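Long-range contacts in yuaD protein (Bacillus subtilis, PDB 1ORU), which is of unknown function but belongs to the MOSC domain family, whose members are generally assigned molybdenum and pyridoxal phosphate binding: residues D29-Y35 and P170-T175; P87-W93 and V138-Y143; T107-S113 and L124-E128. All coordinates share one frame; numbering follows the deposited sequence. Where two conformers were deposited one is given.

Overall arrangement
Contact 3 is the buried one, its segments packed beside strands 163-169 and 178-184, whereas contacts 1 and 2 are partly buried and lie farther from the chain's centre. Contacts 1 and 3 both depend on backbone pairing, a regular antiparallel ladder in 29-35/170-175 and a turn docked on strand 122-128 in contact 3. Contact 2, across the chain's centre from contact 3, joins a loop to helix 133-142 mainly through aromatic and aliphatic side chains, with one phenol-to-carbonyl bond and two waters. In sequence, contact 3 is nested within the loop closed by contact 2, and both within that of contact 1. The second subunit meets four residues of contact 3, one of contact 1 and none of contact 2.

Contact 1 (D29-Y35 and P170-T175); sequences DKLDFDY and PGAVYT
Leu31 and Val173 form the middle of an antiparallel ladder, each backbone N bonded to the other's O, with Val173 N to Leu31 O at 2.9 Å. Phe33 and Gly171 make a second doubly bonded pair, and Thr175 N extends the series to Asp29 O at 3.1 Å.

The apolar contacts gather on the side bearing Leu31, Phe33 and Val173. CG2 of Val173, held between its backbone N and carbonyl carbon (chi1 -65° for CG1), lies over one face of the Phe33 ring, 4.0 Å from the centroid, and also meets Leu31 CB at 3.6 Å. The other branch, Val173 CG1, touches Phe33 CE2 at 3.6 Å. Beyond the ladder, Pro170 CG sits over a face of the Tyr35 ring, 3.7 Å from its centroid.

The other side carries Lys30, Asp32 and Tyr174 around the small Ala172: Lys30 runs extended alongside Tyr174, and its NZ makes a long salt bridge of 3.7 Å to Asp32 OD1.

Leu15 of strand 5-17 backs both Leu31 and Val173, and Tyr35 packs on Thr47 of the second subunit. The whole is a two-stranded antiparallel beta ribbon, apolar toward strand 5-17 and largely polar on its other side.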
loop_
_atom_site.group_PDB
_atom_site.type_symbol
_atom_site.label_atom_id
_atom_site.label_comp_id
_atom_site.label_asym_id
_atom_site.label_seq_id
_atom_site.Cartn_x
_atom_site.Cartn_y
_atom_site.Cartn_z
ATOM N N ASP A 29 22.475 1.165 16.252
ATOM C CA ASP A 29 21.850 0.823 17.521
ATOM C C ASP A 29 20.447 1.419 17.552
ATOM O O ASP A 29 19.577 0.956 18.286
ATOM C CB ASP A 29 22.666 1.389 18.685
ATOM C CG ASP A 29 22.599 2.902 18.760
ATOM O OD1 ASP A 29 22.929 3.568 17.756
ATOM O OD2 ASP A 29 22.217 3.428 19.827
ATOM N N LYS A 30 20.237 2.450 16.740
ATOM C CA LYS A 30 18.950 3.135 16.686
ATOM C C LYS A 30 18.689 3.718 15.302
ATOM O O LYS A 30 19.624 4.018 14.561
ATOM C CB LYS A 30 18.934 4.272 17.720
ATOM C CG LYS A 30 17.861 5.332 17.480
ATOM C CD LYS A 30 18.168 6.643 18.196
ATOM C CE LYS A 30 17.103 7.688 17.886
ATOM N NZ LYS A 30 17.375 8.996 18.540
ATOM N N LEU A 31 17.412 3.875 14.966
ATOM C CA LEU A 31 17.005 4.461 13.692
ATOM C C LEU A 31 15.803 5.353 13.942
ATOM O O LEU A 31 14.987 5.079 14.824
ATOM C CB LEU A 31 16.591 3.389 12.680
ATOM C CG LEU A 31 17.630 2.465 12.047
ATOM C CD1 LEU A 31 16.929 1.500 11.095
ATOM C CD2 LEU A 31 18.666 3.292 11.297
ATOM N N ASP A 32 15.703 6.431 13.171
ATOM C CA ASP A 32 14.560 7.315 13.284
ATOM C C ASP A 32 13.673 7.043 12.081
ATOM O O ASP A 32 14.148 7.035 10.943
ATOM C CB ASP A 32 14.991 8.783 13.274
ATOM C CG ASP A 32 15.669 9.198 14.556
ATOM O OD1 ASP A 32 15.097 8.945 15.639
ATOM O OD2 ASP A 32 16.769 9.786 14.481
ATOM N N PHE A 33 12.397 6.779 12.333
ATOM C CA PHE A 33 11.442 6.559 11.257
ATOM C C PHE A 33 10.625 7.840 11.177
ATOM O O PHE A 33 10.145 8.342 12.195
ATOM C CB PHE A 33 10.483 5.399 11.561
ATOM C CG PHE A 33 11.084 4.028 11.401
ATOM C CD1 PHE A 33 12.318 3.845 10.786
ATOM C CD2 PHE A 33 10.385 2.907 11.847
ATOM C CE1 PHE A 33 12.850 2.562 10.611
ATOM C CE2 PHE A 33 10.904 1.621 11.677
ATOM C CZ PHE A 33 12.139 1.450 11.060
ATOM N N ASP A 34 10.481 8.372 9.974
ATOM C CA ASP A 34 9.699 9.587 9.774
ATOM C C ASP A 34 8.985 9.390 8.443
ATOM O O ASP A 34 9.297 8.458 7.702
ATOM C CB ASP A 34 10.622 10.809 9.706
ATOM C CG ASP A 34 9.875 12.125 9.882
ATOM O OD1 ASP A 34 8.626 12.120 9.911
ATOM O OD2 ASP A 34 10.545 13.173 9.992
ATOM N N TYR A 35 8.016 10.244 8.135
ATOM C CA TYR A 35 7.326 10.102 6.864
ATOM C C TYR A 35 8.394 10.164 5.771
ATOM O O TYR A 35 9.197 11.093 5.733
ATOM C CB TYR A 35 6.299 11.222 6.700
ATOM C CG TYR A 35 5.211 11.163 7.749
ATOM C CD1 TYR A 35 4.413 10.030 7.881
ATOM C CD2 TYR A 35 4.992 12.230 8.620
ATOM C CE1 TYR A 35 3.417 9.959 8.859
ATOM C CE2 TYR A 35 4.000 12.172 9.595
ATOM C CZ TYR A 35 3.215 11.033 9.708
ATOM O OH TYR A 35 2.221 10.970 10.662
ATOM N N PRO A 170 5.667 8.236 12.665
ATOM C CA PRO A 170 7.060 8.502 13.039
ATOM C C PRO A 170 7.411 8.053 14.455
ATOM O O PRO A 170 6.537 7.927 15.316
ATOM C CB PRO A 170 7.179 10.021 12.872
ATOM C CG PRO A 170 6.110 10.346 11.859
ATOM C CD PRO A 170 4.972 9.496 12.351
ATOM N N GLY A 171 8.700 7.818 14.682
ATOM C CA GLY A 171 9.161 7.395 15.990
ATOM C C GLY A 171 10.516 6.724 15.913
ATOM O O GLY A 171 10.956 6.320 14.835
ATOM N N ALA A 172 11.189 6.608 17.051
ATOM C CA ALA A 172 12.506 5.976 17.091
ATOM C C ALA A 172 12.374 4.476 17.319
ATOM O O ALA A 172 11.455 4.021 18.000
ATOM C CB ALA A 172 13.344 6.584 18.206
ATOM N N VAL A 173 13.296 3.713 16.738
ATOM C CA VAL A 173 13.305 2.264 16.907
ATOM C C VAL A 173 14.701 1.890 17.396
ATOM O O VAL A 173 15.693 2.515 17.001
ATOM C CB VAL A 173 12.938 1.530 15.588
ATOM C CG1 VAL A 173 11.491 1.854 15.217
ATOM C CG2 VAL A 173 13.866 1.955 14.451
ATOM N N TYR A 174 14.766 0.884 18.265
ATOM C CA TYR A 174 16.023 0.460 18.878
ATOM C C TYR A 174 16.302 -1.027 18.715
ATOM O O TYR A 174 15.381 -1.835 18.637
ATOM C CB TYR A 174 15.981 0.802 20.369
ATOM C CG TYR A 174 15.565 2.235 20.652
ATOM C CD1 TYR A 174 16.512 3.257 20.721
ATOM C CD2 TYR A 174 14.221 2.567 20.832
ATOM C CE1 TYR A 174 16.130 4.582 20.969
ATOM C CE2 TYR A 174 13.826 3.885 21.079
ATOM C CZ TYR A 174 14.786 4.888 21.147
ATOM O OH TYR A 174 14.399 6.197 21.389
ATOM N N THR A 175 17.581 -1.386 18.682
ATOM C CA THR A 175 17.982 -2.786 18.543
ATOM C C THR A 175 17.329 -3.654 19.626
ATOM O O THR A 175 17.344 -3.302 20.805
ATOM C CB THR A 175 19.515 -2.932 18.664
ATOM O OG1 THR A 175 20.153 -2.091 17.695
ATOM C CG2 THR A 175 19.936 -4.376 18.430
#

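Contact 2 (P87-W93 and V138-Y143); sequences PRILPEW and VIQSYY
Trp93 and Val138 mark the nearest backbone approach, CA to CA 6.4 Å, and the two segments diverge toward Pro87 and Tyr143, so no backbone bond joins them. Segment 87-93 is an extended loop that curls at its end, where Trp93 N bonds to Leu90 O; segment 138-143 continues helix 133-142.

Trp93 carries most of the contact. Its five-membered ring and the Tyr142 ring form an offset stack, centroids 4.0 Å apart and planes at 13°, while Leu90 CB lies over the opposite face, so the indole is held between its own loop and Tyr142. With CG anti to its carbonyl carbon (chi1 -56°), the indole runs alongside the helix from Val138 toward Tyr142, its edge toward the hydroxyl of Tyr143. Water 2 lies in the indole plane and accepts from Trp93 NE1 at 3.0 Å; Tyr142 OH is its other partner.

Tyr143 grips the start of the loop. Its OH donates to Arg88 O at 2.8 Å, with the acceptor at the edge of the phenol ring, and water 1 donates to the same OH while accepting from Arg88 NE at 2.8 Å. Pro87 CG presses on the ring at Tyr143 CE1, 3.4 Å away. On the inner side the aliphatic tips meet: Ile89 CD1 touches Ile139 CD1 at 3.6 Å, the two chains crossing at about a right angle. Val138 CG1 lies 4.0 Å from Trp93 CB.

Ile89 packs on Ala81 and Ile139 on Met84, both of helix 74-84; Phe153 and Leu149 of helix 149-156 touch Ile139 and Tyr143 respectively, and Pro91 rests on Tyr16 of strand 5-17.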
loop_
_atom_site.group_PDB
_atom_site.type_symbol
_atom_site.label_atom_id
_atom_site.label_comp_id
_atom_site.label_asym_id
_atom_site.label_seq_id
_atom_site.Cartn_x
_atom_site.Cartn_y
_atom_site.Cartn_z
ATOM N N PRO A 87 26.847 -20.839 3.973
ATOM C CA PRO A 87 26.774 -20.790 5.437
ATOM C C PRO A 87 25.882 -19.713 6.042
ATOM O O PRO A 87 25.257 -19.939 7.079
ATOM C CB PRO A 87 28.237 -20.634 5.847
ATOM C CG PRO A 87 28.817 -19.871 4.722
ATOM C CD PRO A 87 28.216 -20.547 3.516
ATOM N N ARG A 88 25.814 -18.545 5.412
ATOM C CA ARG A 88 24.982 -17.479 5.951
ATOM C C ARG A 88 24.650 -16.372 4.960
ATOM O O ARG A 88 25.367 -16.150 3.985
ATOM C CB ARG A 88 25.657 -16.863 7.179
ATOM C CG ARG A 88 27.043 -16.311 6.901
ATOM C CD ARG A 88 27.620 -15.583 8.109
ATOM N NE ARG A 88 28.975 -15.100 7.850
ATOM C CZ ARG A 88 29.683 -14.359 8.697
ATOM N NH1 ARG A 88 29.167 -14.009 9.867
ATOM N NH2 ARG A 88 30.910 -13.973 8.376
ATOM N N ILE A 89 23.543 -15.685 5.231
ATOM C CA ILE A 89 23.080 -14.566 4.420
ATOM C C ILE A 89 22.797 -13.434 5.406
ATOM O O ILE A 89 21.891 -13.539 6.225
ATOM C CB ILE A 89 21.770 -14.910 3.669
ATOM C CG1 ILE A 89 22.033 -15.981 2.610
ATOM C CG2 ILE A 89 21.194 -13.662 3.027
ATOM C CD1 ILE A 89 22.955 -15.530 1.496
ATOM N N LEU A 90 23.576 -12.359 5.332
ATOM C CA LEU A 90 23.394 -11.230 6.243
ATOM C C LEU A 90 22.381 -10.220 5.719
ATOM O O LEU A 90 22.367 -9.900 4.532
ATOM C CB LEU A 90 24.730 -10.526 6.481
ATOM C CG LEU A 90 25.849 -11.395 7.064
ATOM C CD1 LEU A 90 27.088 -10.536 7.287
ATOM C CD2 LEU A 90 25.390 -12.030 8.365
ATOM N N PRO A 91 21.516 -9.700 6.610
ATOM C CA PRO A 91 20.513 -8.718 6.188
ATOM C C PRO A 91 21.141 -7.538 5.443
ATOM O O PRO A 91 20.541 -6.991 4.514
ATOM C CB PRO A 91 19.869 -8.295 7.512
ATOM C CG PRO A 91 19.918 -9.570 8.314
ATOM C CD PRO A 91 21.332 -10.065 8.026
ATOM N N GLU A 92 22.351 -7.158 5.854
ATOM C CA GLU A 92 23.064 -6.039 5.238
ATOM C C GLU A 92 23.264 -6.233 3.740
ATOM O O GLU A 92 23.131 -5.292 2.953
ATOM C CB GLU A 92 24.436 -5.845 5.895
ATOM C CG GLU A 92 24.385 -5.457 7.362
ATOM C CD GLU A 92 24.593 -6.636 8.296
ATOM O OE1 GLU A 92 23.933 -7.679 8.107
ATOM O OE2 GLU A 92 25.413 -6.510 9.231
ATOM N N TRP A 93 23.598 -7.459 3.356
ATOM C CA TRP A 93 23.834 -7.779 1.956
ATOM C C TRP A 93 22.576 -7.591 1.118
ATOM O O TRP A 93 22.655 -7.327 -0.086
ATOM C CB TRP A 93 24.310 -9.221 1.817
ATOM C CG TRP A 93 25.537 -9.548 2.610
ATOM C CD1 TRP A 93 26.400 -8.668 3.201
ATOM C CD2 TRP A 93 26.052 -10.854 2.874
ATOM N NE1 TRP A 93 27.424 -9.349 3.816
ATOM C CE2 TRP A 93 27.234 -10.693 3.630
ATOM C CE3 TRP A 93 25.632 -12.149 2.543
ATOM C CZ2 TRP A 93 27.999 -11.780 4.064
ATOM C CZ3 TRP A 93 26.390 -13.229 2.972
ATOM C CH2 TRP A 93 27.563 -13.036 3.726
ATOM N N VAL A 138 26.119 -9.544 -4.784
ATOM C CA VAL A 138 26.788 -9.192 -3.536
ATOM C C VAL A 138 27.092 -10.490 -2.789
ATOM O O VAL A 138 28.204 -10.698 -2.299
ATOM C CB VAL A 138 25.891 -8.299 -2.647
ATOM C CG1 VAL A 138 26.530 -8.111 -1.271
ATOM C CG2 VAL A 138 25.684 -6.950 -3.318
ATOM N N ILE A 139 26.098 -11.367 -2.705
ATOM C CA ILE A 139 26.280 -12.640 -2.022
ATOM C C ILE A 139 27.395 -13.422 -2.710
ATOM O O ILE A 139 28.212 -14.077 -2.054
ATOM C CB ILE A 139 24.976 -13.469 -2.033
ATOM C CG1 ILE A 139 23.904 -12.749 -1.201
ATOM C CG2 ILE A 139 25.237 -14.858 -1.474
ATOM C CD1 ILE A 139 22.501 -13.341 -1.320
ATOM N N GLN A 140 27.432 -13.338 -4.035
ATOM C CA GLN A 140 28.452 -14.032 -4.807
ATOM C C GLN A 140 29.849 -13.584 -4.388
ATOM O O GLN A 140 30.752 -14.409 -4.255
ATOM C CB GLN A 140 28.261 -13.770 -6.305
ATOM C CG GLN A 140 29.351 -14.388 -7.175
ATOM C CD GLN A 140 29.250 -15.897 -7.254
ATOM O OE1 GLN A 140 28.485 -16.435 -8.051
ATOM N NE2 GLN A 140 30.012 -16.589 -6.417
ATOM N N SER A 141 30.024 -12.284 -4.164
ATOM C CA SER A 141 31.333 -11.760 -3.785
ATOM C C SER A 141 31.843 -12.293 -2.446
ATOM O O SER A 141 33.047 -12.272 -2.191
ATOM C CB SER A 141 31.322 -10.222 -3.775
ATOM O OG SER A 141 30.537 -9.690 -2.720
ATOM N N TYR A 142 30.940 -12.771 -1.596
ATOM C CA TYR A 142 31.341 -13.316 -0.300
ATOM C C TYR A 142 31.655 -14.807 -0.394
ATOM O O TYR A 142 32.238 -15.387 0.521
ATOM C CB TYR A 142 30.249 -13.071 0.744
ATOM C CG TYR A 142 30.204 -11.637 1.212
ATOM C CD1 TYR A 142 31.134 -11.156 2.137
ATOM C CD2 TYR A 142 29.272 -10.743 0.689
ATOM C CE1 TYR A 142 31.136 -9.817 2.524
ATOM C CE2 TYR A 142 29.268 -9.402 1.068
ATOM C CZ TYR A 142 30.202 -8.946 1.983
ATOM O OH TYR A 142 30.209 -7.619 2.344
ATOM N N TYR A 143 31.263 -15.417 -1.508
ATOM C CA TYR A 143 31.508 -16.835 -1.741
ATOM C C TYR A 143 31.929 -17.003 -3.196
ATOM O O TYR A 143 31.320 -17.766 -3.949
ATOM C CB TYR A 143 30.235 -17.634 -1.469
ATOM C CG TYR A 143 29.666 -17.435 -0.082
ATOM C CD1 TYR A 143 30.375 -17.842 1.046
ATOM C CD2 TYR A 143 28.407 -16.863 0.102
ATOM C CE1 TYR A 143 29.847 -17.692 2.322
ATOM C CE2 TYR A 143 27.865 -16.708 1.377
ATOM C CZ TYR A 143 28.590 -17.127 2.483
ATOM O OH TYR A 143 28.056 -17.003 3.748
HETATM O O HOH W 1 30.099 -16.000 5.459
HETATM O O HOH W 2 29.549 -7.893 5.439
#

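Contact 3 (T107-S113 and L124-E128); sequences TSLKEGS and LCEGE
A type II beta turn from Lys110 to Ser113 leads into strand 114-116 and docks Glu111 and Gly112 against Cys125 of strand 122-128, which pairs antiparallel with that strand in the mixed sheet of the MOSC domain. Gly112 takes the third position of the turn with a positive phi of 102°, as is usual in this turn type.

Two backbone bonds fix the turn to the strand: Gly112 N to Cys125 O at 3.2 Å and Cys125 N to Ser113 O at 2.9 Å. Within the turn Lys110 O is held twice from one side, by Ser113 N and by Ser113 OG at 2.8 Å; Ser113 OG is bonded to Tyr184 N.

Cys125 points into the turn: SG, anti to the backbone N (chi1 -177°), lies 3.5 Å from Leu109 O and accepts from Gly127 N at 3.4 Å. Glu111 packs on the peptide between Glu126 and Gly127: its chain bends at chi2 (87°), bringing CG to 3.4 Å from Gly127 N and setting the carboxylate beside Gly127 CA, where any CB would clash. Water 3 donates to Glu111 OE2 at 2.8 Å and accepts from Glu128 N. Replacing Glu111 by an alanine would take away CG and the carboxylate; the peptide nitrogen of Gly127 would probably lose its cover and water 3 its carboxylate partner.

Glu126 turns away; its OE1 forms a salt bridge with Arg66, and its OE2 lies close to OE2 of Glu126 of the second subunit, like charges that Arg66 may ease. Glu111 packs on Glu111 of that subunit, at the dimer interface. At the far end Thr107, whose OG1 is bonded to Glu76 and to Gly162 N, offers CG2 to Glu128 CG at 3.8 Å, set crosswise to it.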
loop_
_atom_site.group_PDB
_atom_site.type_symbol
_atom_site.label_atom_id
_atom_site.label_comp_id
_atom_site.label_asym_id
_atom_site.label_seq_id
_atom_site.Cartn_x
_atom_site.Cartn_y
_atom_site.Cartn_z
ATOM N N THR A 107 7.480 -12.865 4.627
ATOM C CA THR A 107 7.179 -12.501 3.254
ATOM C C THR A 107 5.694 -12.609 2.910
ATOM O O THR A 107 5.210 -11.922 2.002
ATOM C CB THR A 107 8.030 -13.346 2.280
ATOM O OG1 THR A 107 9.420 -13.145 2.583
ATOM C CG2 THR A 107 7.779 -12.928 0.839
ATOM N N SER A 108 4.962 -13.441 3.644
ATOM C CA SER A 108 3.532 -13.604 3.390
ATOM C C SER A 108 2.655 -12.558 4.078
ATOM O O SER A 108 1.447 -12.528 3.849
ATOM C CB SER A 108 3.061 -14.994 3.820
ATOM O OG SER A 108 3.660 -15.999 3.024
ATOM N N LEU A 109 3.242 -11.717 4.923
ATOM C CA LEU A 109 2.459 -10.694 5.616
ATOM C C LEU A 109 1.720 -9.852 4.575
ATOM O O LEU A 109 2.338 -9.209 3.727
ATOM C CB LEU A 109 3.370 -9.804 6.460
ATOM C CG LEU A 109 2.663 -8.812 7.391
ATOM C CD1 LEU A 109 1.896 -9.563 8.473
ATOM C CD2 LEU A 109 3.692 -7.889 8.018
ATOM N N LYS A 110 0.396 -9.838 4.650
ATOM C CA LYS A 110 -0.393 -9.107 3.667
ATOM C C LYS A 110 -0.314 -7.586 3.724
ATOM O O LYS A 110 -0.087 -6.995 4.778
ATOM C CB LYS A 110 -1.856 -9.552 3.747
ATOM C CG LYS A 110 -2.060 -11.006 3.356
ATOM C CD LYS A 110 -3.501 -11.451 3.541
ATOM C CE LYS A 110 -3.670 -12.928 3.193
ATOM N NZ LYS A 110 -5.040 -13.434 3.515
ATOM N N GLU A 111 -0.481 -6.962 2.559
ATOM C CA GLU A 111 -0.469 -5.511 2.465
ATOM C C GLU A 111 -1.583 -5.016 3.390
ATOM O O GLU A 111 -2.651 -5.625 3.460
ATOM C CB GLU A 111 -0.732 -5.065 1.015
ATOM C CG GLU A 111 0.412 -5.377 0.029
ATOM C CD GLU A 111 0.330 -6.772 -0.596
ATOM O OE1 GLU A 111 -0.279 -7.678 0.013
ATOM O OE2 GLU A 111 0.894 -6.966 -1.702
ATOM N N GLY A 112 -1.336 -3.926 4.111
ATOM C CA GLY A 112 -2.349 -3.420 5.021
ATOM C C GLY A 112 -2.032 -3.787 6.461
ATOM O O GLY A 112 -2.601 -3.222 7.397
ATOM N N SER A 113 -1.139 -4.758 6.642
ATOM C CA SER A 113 -0.729 -5.170 7.979
ATOM C C SER A 113 0.138 -4.050 8.546
ATOM O O SER A 113 0.712 -3.263 7.796
ATOM C CB SER A 113 0.097 -6.463 7.925
ATOM O OG SER A 113 -0.665 -7.556 7.435
ATOM N N LEU A 124 3.631 0.439 7.657
ATOM C CA LEU A 124 2.494 -0.061 6.891
ATOM C C LEU A 124 3.066 -1.026 5.858
ATOM O O LEU A 124 3.914 -0.646 5.057
ATOM C CB LEU A 124 1.784 1.094 6.179
ATOM C CG LEU A 124 0.726 0.712 5.138
ATOM C CD1 LEU A 124 -0.466 0.045 5.820
ATOM C CD2 LEU A 124 0.282 1.967 4.385
ATOM N N CYS A 125 2.606 -2.270 5.868
ATOM C CA CYS A 125 3.124 -3.253 4.916
ATOM C C CYS A 125 2.701 -2.992 3.460
ATOM O O CYS A 125 1.505 -2.878 3.153
ATOM C CB CYS A 125 2.692 -4.659 5.329
ATOM S SG CYS A 125 3.372 -5.933 4.248
ATOM N N GLU A 126 3.688 -2.885 2.572
ATOM C CA GLU A 126 3.425 -2.676 1.156
ATOM C C GLU A 126 3.760 -3.910 0.308
ATOM O O GLU A 126 4.072 -3.804 -0.882
ATOM C CB GLU A 126 4.180 -1.450 0.635
ATOM C CG GLU A 126 3.563 -0.115 1.064
ATOM C CD GLU A 126 2.187 0.139 0.456
ATOM O OE1 GLU A 126 2.002 -0.158 -0.741
ATOM O OE2 GLU A 126 1.293 0.655 1.166
ATOM N N GLY A 127 3.711 -5.079 0.933
ATOM C CA GLY A 127 3.927 -6.310 0.197
ATOM C C GLY A 127 5.320 -6.866 0.014
ATOM O O GLY A 127 6.307 -6.333 0.519
ATOM N N GLU A 128 5.379 -7.951 -0.750
ATOM C CA GLU A 128 6.623 -8.654 -1.022
ATOM C C GLU A 128 7.678 -7.843 -1.743
ATOM O O GLU A 128 7.382 -7.059 -2.640
ATOM C CB GLU A 128 6.360 -9.903 -1.860
ATOM C CG GLU A 128 5.390 -10.892 -1.265
ATOM C CD GLU A 128 5.313 -12.161 -2.087
ATOM O OE1 GLU A 128 4.419 -12.993 -1.822
ATOM O OE2 GLU A 128 6.151 -12.325 -3.001
HETATM O O HOH W 3 2.961 -8.774 -2.048
#